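Local coordinates for homoserine O-acetyltransferase (Pseudomonas veronii, PDB 5EFZ), which hydrolyses ethyl acetate to ethanol and acetate, a step in the breakdown of short-chain methyl ketones such as 2-butanone, at residues L46-G52 / Y91-N97; T66-S72 / N97-L103. All blocks are in the same frame, centred on the assembly; numbering follows the deposited sequence.

How the interactions relate
Both contacts are largely buried, and both use the chain around N97. Interaction 1 pairs two strands of the main sheet, 46-51 and 92-96, toward one side of the fold. Interaction 2 joins the loops that follow strands 61-65 and 92-96, nearer the centre of the chain and next to the inferred catalytic residues. The chemistry changes with place. Interaction 1 rests on regular backbone bonds, with mostly aliphatic side chains on both faces. Interaction 2 has no regular pairing and relies on side-chain amides and hydroxyls. N97 serves both, with its side-chain ND2 bonded in each (A47 O, S72 OG). The two contacts also pack directly, V95 against S72 and A47 against L103.

Interaction 1 (L46-G52 / Y91-N97); sequences LAVAVHG and YCIIVVN
The side-chain amide of N97 lies against A47. N97 ND2 bonds A47 O at 2.8 Å, and this acceptor lies in the amide plane. The nitrogen sits above the carbonyl plane of A47, while N97 N approaches the same oxygen nearly head-on at 3.0 Å. Two donors thus grip one carbonyl. A47 CB is 3.5 Å from N97 ND2. The H51 ring has V95 CG2 at its edge, 4.2 Å from CD2, and I93 O is placed obliquely to it.

Beyond N97 the backbones pair as A49 with V95 and H51 with I93. Each pair is joined by two hydrogen bonds; V95 N to A49 O is 2.8 Å. The side chains of A49, H51, I93 and V95 point to one face of the sheet, those of V48, V50, I94 and V96 to the opposite one. V48 CG1, anti to the backbone N (chi1 -176°), meets I94 CG2 at 3.6 Å, and these two side chains run alongside each other. V50 CG1 touches C92 SG at 3.6 Å. Helix 124-139 covers the face of V48; on the opposite face, S72 and M75 of helix 72-79 touch V95. This is antiparallel strand pairing within the mixed central sheet of the alpha/beta hydrolase fold.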
loop_
_atom_site.group_PDB
_atom_site.type_symbol
_atom_site.label_atom_id
_atom_site.label_comp_id
_atom_site.label_asym_id
_atom_site.label_seq_id
_atom_site.Cartn_x
_atom_site.Cartn_y
_atom_site.Cartn_z
ATOM N N LEU A 46 10.008 17.110 28.144
ATOM C CA LEU A 46 9.775 17.387 26.746
ATOM C C LEU A 46 11.028 18.010 26.160
ATOM O O LEU A 46 11.562 18.981 26.720
ATOM C CB LEU A 46 8.581 18.344 26.566
ATOM C CG LEU A 46 7.218 17.829 27.012
ATOM C CD1 LEU A 46 6.170 18.957 26.779
ATOM C CD2 LEU A 46 6.834 16.524 26.244
ATOM N N ALA A 47 11.491 17.438 25.050
ATOM C CA ALA A 47 12.588 18.002 24.264
ATOM C C ALA A 47 12.033 19.059 23.313
ATOM O O ALA A 47 11.177 18.756 22.463
ATOM C CB ALA A 47 13.320 16.912 23.480
ATOM N N VAL A 48 12.519 20.286 23.471
ATOM C CA VAL A 48 11.945 21.448 22.797
ATOM C C VAL A 48 13.035 22.232 22.069
ATOM O O VAL A 48 14.084 22.543 22.637
ATOM C CB VAL A 48 11.240 22.415 23.806
ATOM C CG1 VAL A 48 10.566 23.583 23.057
ATOM C CG2 VAL A 48 10.235 21.679 24.689
ATOM N N ALA A 49 12.770 22.606 20.827
ATOM C CA ALA A 49 13.705 23.454 20.087
ATOM C C ALA A 49 12.949 24.725 19.764
ATOM O O ALA A 49 11.817 24.656 19.323
ATOM C CB ALA A 49 14.208 22.744 18.797
ATOM N N VAL A 50 13.546 25.875 20.054
ATOM C CA VAL A 50 12.891 27.149 19.801
ATOM C C VAL A 50 13.647 27.903 18.738
ATOM O O VAL A 50 14.859 28.057 18.849
ATOM C CB VAL A 50 12.822 27.995 21.086
ATOM C CG1 VAL A 50 12.121 29.349 20.826
ATOM C CG2 VAL A 50 12.150 27.158 22.207
ATOM N N HIS A 51 12.939 28.395 17.721
ATOM C CA HIS A 51 13.570 29.193 16.685
ATOM C C HIS A 51 12.859 30.508 16.564
ATOM O O HIS A 51 11.698 30.522 16.186
ATOM C CB HIS A 51 13.536 28.460 15.348
ATOM C CG HIS A 51 14.153 27.101 15.403
ATOM N ND1 HIS A 51 15.515 26.909 15.413
ATOM C CD2 HIS A 51 13.591 25.872 15.495
ATOM C CE1 HIS A 51 15.769 25.612 15.493
ATOM N NE2 HIS A 51 14.619 24.964 15.533
ATOM N N GLY A 52 13.562 31.596 16.869
ATOM C CA GLY A 52 12.978 32.929 16.828
ATOM C C GLY A 52 12.578 33.410 18.216
ATOM O O GLY A 52 12.450 32.630 19.176
ATOM N N TYR A 91 8.442 34.940 13.617
ATOM C CA TYR A 91 7.692 34.073 14.548
ATOM C C TYR A 91 8.608 33.393 15.545
ATOM O O TYR A 91 9.797 33.197 15.274
ATOM C CB TYR A 91 6.908 33.007 13.760
ATOM C CG TYR A 91 5.913 33.645 12.853
ATOM C CD1 TYR A 91 4.704 34.070 13.344
ATOM C CD2 TYR A 91 6.192 33.831 11.498
ATOM C CE1 TYR A 91 3.774 34.688 12.527
ATOM C CE2 TYR A 91 5.277 34.443 10.663
ATOM C CZ TYR A 91 4.067 34.872 11.186
ATOM O OH TYR A 91 3.145 35.481 10.382
ATOM N N CYS A 92 8.070 33.090 16.723
ATOM C CA CYS A 92 8.721 32.175 17.638
ATOM C C CYS A 92 8.202 30.766 17.369
ATOM O O CYS A 92 7.070 30.410 17.743
ATOM C CB CYS A 92 8.461 32.586 19.089
ATOM S SG CYS A 92 9.292 31.500 20.286
ATOM N N ILE A 93 9.034 29.962 16.734
ATOM C CA ILE A 93 8.621 28.643 16.292
ATOM C C ILE A 93 9.118 27.598 17.278
ATOM O O ILE A 93 10.327 27.431 17.493
ATOM C CB ILE A 93 9.140 28.367 14.868
ATOM C CG1 ILE A 93 8.658 29.489 13.921
ATOM C CG2 ILE A 93 8.651 27.024 14.380
ATOM C CD1 ILE A 93 9.619 29.788 12.810
ATOM N N ILE A 94 8.168 26.917 17.902
ATOM C CA ILE A 94 8.475 26.064 19.042
ATOM C C ILE A 94 8.191 24.651 18.606
ATOM O O ILE A 94 7.032 24.318 18.390
ATOM C CB ILE A 94 7.629 26.452 20.267
ATOM C CG1 ILE A 94 7.884 27.935 20.609
ATOM C CG2 ILE A 94 7.910 25.503 21.456
ATOM C CD1 ILE A 94 7.015 28.489 21.732
ATOM N N VAL A 95 9.243 23.836 18.494
ATOM C CA VAL A 95 9.104 22.491 17.960
ATOM C C VAL A 95 9.213 21.501 19.127
ATOM O O VAL A 95 10.240 21.457 19.811
ATOM C CB VAL A 95 10.176 22.184 16.919
ATOM C CG1 VAL A 95 9.864 20.812 16.249
ATOM C CG2 VAL A 95 10.243 23.343 15.890
ATOM N N VAL A 96 8.146 20.748 19.371
ATOM C CA VAL A 96 8.084 19.917 20.568
ATOM C C VAL A 96 8.076 18.455 20.170
ATOM O O VAL A 96 7.196 18.000 19.432
ATOM C CB VAL A 96 6.855 20.252 21.419
ATOM C CG1 VAL A 96 6.826 19.381 22.722
ATOM C CG2 VAL A 96 6.811 21.786 21.735
ATOM N N ASN A 97 9.060 17.728 20.675
ATOM C CA ASN A 97 9.195 16.296 20.379
ATOM C C ASN A 97 8.141 15.438 21.080
ATOM O O ASN A 97 7.885 15.596 22.287
ATOM C CB ASN A 97 10.597 15.828 20.776
ATOM C CG ASN A 97 11.670 16.376 19.838
ATOM O OD1 ASN A 97 11.948 15.772 18.797
ATOM N ND2 ASN A 97 12.301 17.505 20.223
#

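Interaction 2 (T66-S72 / N97-L103); sequences TWYSGTS and NQIGNGL. With ACT (acetate ion), chain O; EDO (1,2-ethanediol), chain G.
Q98 reaches over T66 from one loop to the other. Its CB lies 3.8 Å from T66 OG1. CG lies about equally near T66 OG1 and T66 O, and CD follows beside the same carbonyl. At the tip, NE2 gives a nearly straight bond of 2.9 Å to T66 O. The acceptor lies in the plane of the Q98 amide, but the nitrogen stands above the carbonyl plane of T66. The chain is extended beyond CG (chi2 -170°), which carries the amide this far. OE1 takes a bond from K272. T66 answers with its hydroxyl: OG1 accepts from Q98 N at 3.1 Å. Residue T66 is therefore held by both the backbone and the side chain of Q98.

N97 OD1 receives S72 N at 2.8 Å and N101 ND2, from opposite faces of its carboxamide. Its ND2 donates to S72 OG, 2.9 Å away. N101 ND2 also donates to G70 O, in the carbonyl plane and on a lone pair, so this one nitrogen joins both loops. N101 OD1 accepts from L103 N, forming an Asx turn. L103 CD1 packs on T71 CB at 3.7 Å, with the two side chains at about a right angle. A water donates to both G70 O and N101 O.

T71 is the N-cap of helix 72-79: its OG1 bonds K73 N, and H22 ND1 as well. Earlier in the 66-72 loop, Y68 N donates to OXT of an acetate ion, probably from the crystallisation liquor, at 2.8 Å. The acetate also bonds S151 OG, H334 NE2 and M152 N. This backbone N-H and that of M152, the residue after the inferred nucleophile S151, are placed as in the oxyanion hole of alpha/beta hydrolases.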
loop_
_atom_site.group_PDB
_atom_site.type_symbol
_atom_site.label_atom_id
_atom_site.label_comp_id
_atom_site.label_asym_id
_atom_site.label_seq_id
_atom_site.Cartn_x
_atom_site.Cartn_y
_atom_site.Cartn_z
ATOM N N THR A 66 5.973 16.900 16.262
ATOM C CA THR A 66 6.797 16.063 15.378
ATOM C C THR A 66 6.011 14.816 14.972
ATOM O O THR A 66 4.967 14.477 15.580
ATOM C CB THR A 66 8.132 15.661 16.075
ATOM O OG1 THR A 66 7.825 14.892 17.235
ATOM C CG2 THR A 66 8.932 16.937 16.552
ATOM N N TRP A 67 6.503 14.140 13.937
ATOM C CA TRP A 67 5.754 13.055 13.338
ATOM C C TRP A 67 6.350 11.707 13.721
ATOM O O TRP A 67 7.297 11.627 14.510
ATOM C CB TRP A 67 5.711 13.207 11.806
ATOM C CG TRP A 67 7.053 13.384 11.135
ATOM C CD1 TRP A 67 8.181 12.607 11.293
ATOM C CD2 TRP A 67 7.386 14.384 10.154
ATOM N NE1 TRP A 67 9.202 13.081 10.483
ATOM C CE2 TRP A 67 8.742 14.172 9.782
ATOM C CE3 TRP A 67 6.675 15.439 9.567
ATOM C CZ2 TRP A 67 9.390 14.979 8.834
ATOM C CZ3 TRP A 67 7.323 16.250 8.634
ATOM C CH2 TRP A 67 8.666 16.013 8.276
ATOM N N TYR A 68 5.768 10.650 13.168
ATOM C CA TYR A 68 6.199 9.288 13.484
ATOM C C TYR A 68 7.673 9.073 13.129
ATOM O O TYR A 68 8.047 9.328 12.003
ATOM C CB TYR A 68 5.342 8.269 12.721
ATOM C CG TYR A 68 5.864 6.846 12.912
ATOM C CD1 TYR A 68 5.518 6.098 14.041
ATOM C CD2 TYR A 68 6.705 6.257 11.959
ATOM C CE1 TYR A 68 6.007 4.793 14.225
ATOM C CE2 TYR A 68 7.203 4.941 12.137
ATOM C CZ TYR A 68 6.841 4.234 13.265
ATOM O OH TYR A 68 7.339 2.966 13.425
ATOM N N SER A 69 8.473 8.579 14.095
ATOM C CA SER A 69 9.904 8.281 13.938
ATOM C C SER A 69 10.768 9.548 13.838
ATOM O O SER A 69 11.988 9.468 13.746
ATOM C CB SER A 69 10.185 7.352 12.725
ATOM O OG SER A 69 10.137 8.065 11.495
ATOM N N GLY A 70 10.135 10.708 13.924
ATOM C CA GLY A 70 10.817 11.960 13.667
ATOM C C GLY A 70 11.206 12.718 14.925
ATOM O O GLY A 70 10.801 12.380 16.058
ATOM N N THR A 71 12.031 13.738 14.733
ATOM C CA THR A 71 12.425 14.608 15.822
ATOM C C THR A 71 12.314 16.050 15.370
ATOM O O THR A 71 12.004 16.346 14.205
ATOM C CB THR A 71 13.877 14.369 16.299
ATOM O OG1 THR A 71 14.779 14.790 15.259
ATOM C CG2 THR A 71 14.134 12.861 16.677
ATOM N N SER A 72 12.560 16.951 16.305
ATOM C CA SER A 72 12.507 18.374 15.992
ATOM C C SER A 72 13.519 18.748 14.891
ATOM O O SER A 72 13.306 19.717 14.160
ATOM C CB SER A 72 12.762 19.211 17.265
ATOM O OG SER A 72 13.838 18.672 18.034
ATOM N N ASN A 97 9.060 17.728 20.675
ATOM C CA ASN A 97 9.195 16.296 20.379
ATOM C C ASN A 97 8.141 15.438 21.080
ATOM O O ASN A 97 7.885 15.596 22.287
ATOM C CB ASN A 97 10.597 15.828 20.776
ATOM C CG ASN A 97 11.670 16.376 19.838
ATOM O OD1 ASN A 97 11.948 15.772 18.797
ATOM N ND2 ASN A 97 12.301 17.505 20.223
ATOM N N GLN A 98 7.533 14.540 20.321
ATOM C CA GLN A 98 6.571 13.587 20.864
ATOM C C GLN A 98 7.105 12.852 22.062
ATOM O O GLN A 98 8.261 12.405 22.059
ATOM C CB GLN A 98 6.212 12.540 19.809
ATOM C CG GLN A 98 5.094 12.932 18.865
ATOM C CD GLN A 98 4.689 11.684 18.057
ATOM O OE1 GLN A 98 4.509 10.600 18.623
ATOM N NE2 GLN A 98 4.619 11.824 16.742
ATOM N N ILE A 99 6.256 12.681 23.066
ATOM C CA ILE A 99 6.512 11.687 24.103
ATOM C C ILE A 99 6.708 10.351 23.428
ATOM O O ILE A 99 5.846 9.907 22.653
ATOM C CB ILE A 99 5.336 11.612 25.102
ATOM C CG1 ILE A 99 5.159 12.992 25.779
ATOM C CG2 ILE A 99 5.587 10.517 26.167
ATOM C CD1 ILE A 99 3.862 13.110 26.583
ATOM N N GLY A 100 7.818 9.675 23.717
ATOM C CA GLY A 100 8.043 8.377 23.105
ATOM C C GLY A 100 9.007 8.409 21.932
ATOM O O GLY A 100 9.375 7.346 21.418
ATOM N N ASN A 101 9.436 9.595 21.501
ATOM C CA ASN A 101 10.247 9.663 20.282
ATOM C C ASN A 101 11.751 9.537 20.509
ATOM O O ASN A 101 12.529 9.679 19.553
ATOM C CB ASN A 101 9.952 10.980 19.508
ATOM C CG ASN A 101 10.868 12.149 19.908
ATOM O OD1 ASN A 101 11.229 12.335 21.084
ATOM N ND2 ASN A 101 11.207 12.975 18.921
ATOM N N GLY A 102 12.153 9.279 21.759
ATOM C CA GLY A 102 13.563 9.106 22.111
ATOM C C GLY A 102 14.277 10.346 22.628
ATOM O O GLY A 102 15.341 10.238 23.263
ATOM N N LEU A 103 13.718 11.530 22.354
ATOM C CA LEU A 103 14.278 12.783 22.884
ATOM C C LEU A 103 13.491 13.245 24.103
ATOM O O LEU A 103 14.059 13.461 25.180
ATOM C CB LEU A 103 14.296 13.876 21.806
ATOM C CG LEU A 103 15.210 13.581 20.598
ATOM C CD1 LEU A 103 15.272 14.793 19.703
ATOM C CD2 LEU A 103 16.606 13.135 21.042
HETATM C C ACT O . 4.402 10.124 9.951
HETATM O O ACT O . 3.600 9.576 9.143
HETATM O OXT ACT O . 3.921 10.566 11.049
HETATM C CH3 ACT O . 5.844 10.263 9.599
HETATM C C1 EDO G . 18.162 11.532 24.994
HETATM O O1 EDO G . 18.641 12.828 24.594
HETATM C C2 EDO G . 17.303 11.663 26.246
HETATM O O2 EDO G . 16.431 12.797 26.108
HETATM O O HOH W 1 11.786 9.438 16.904
#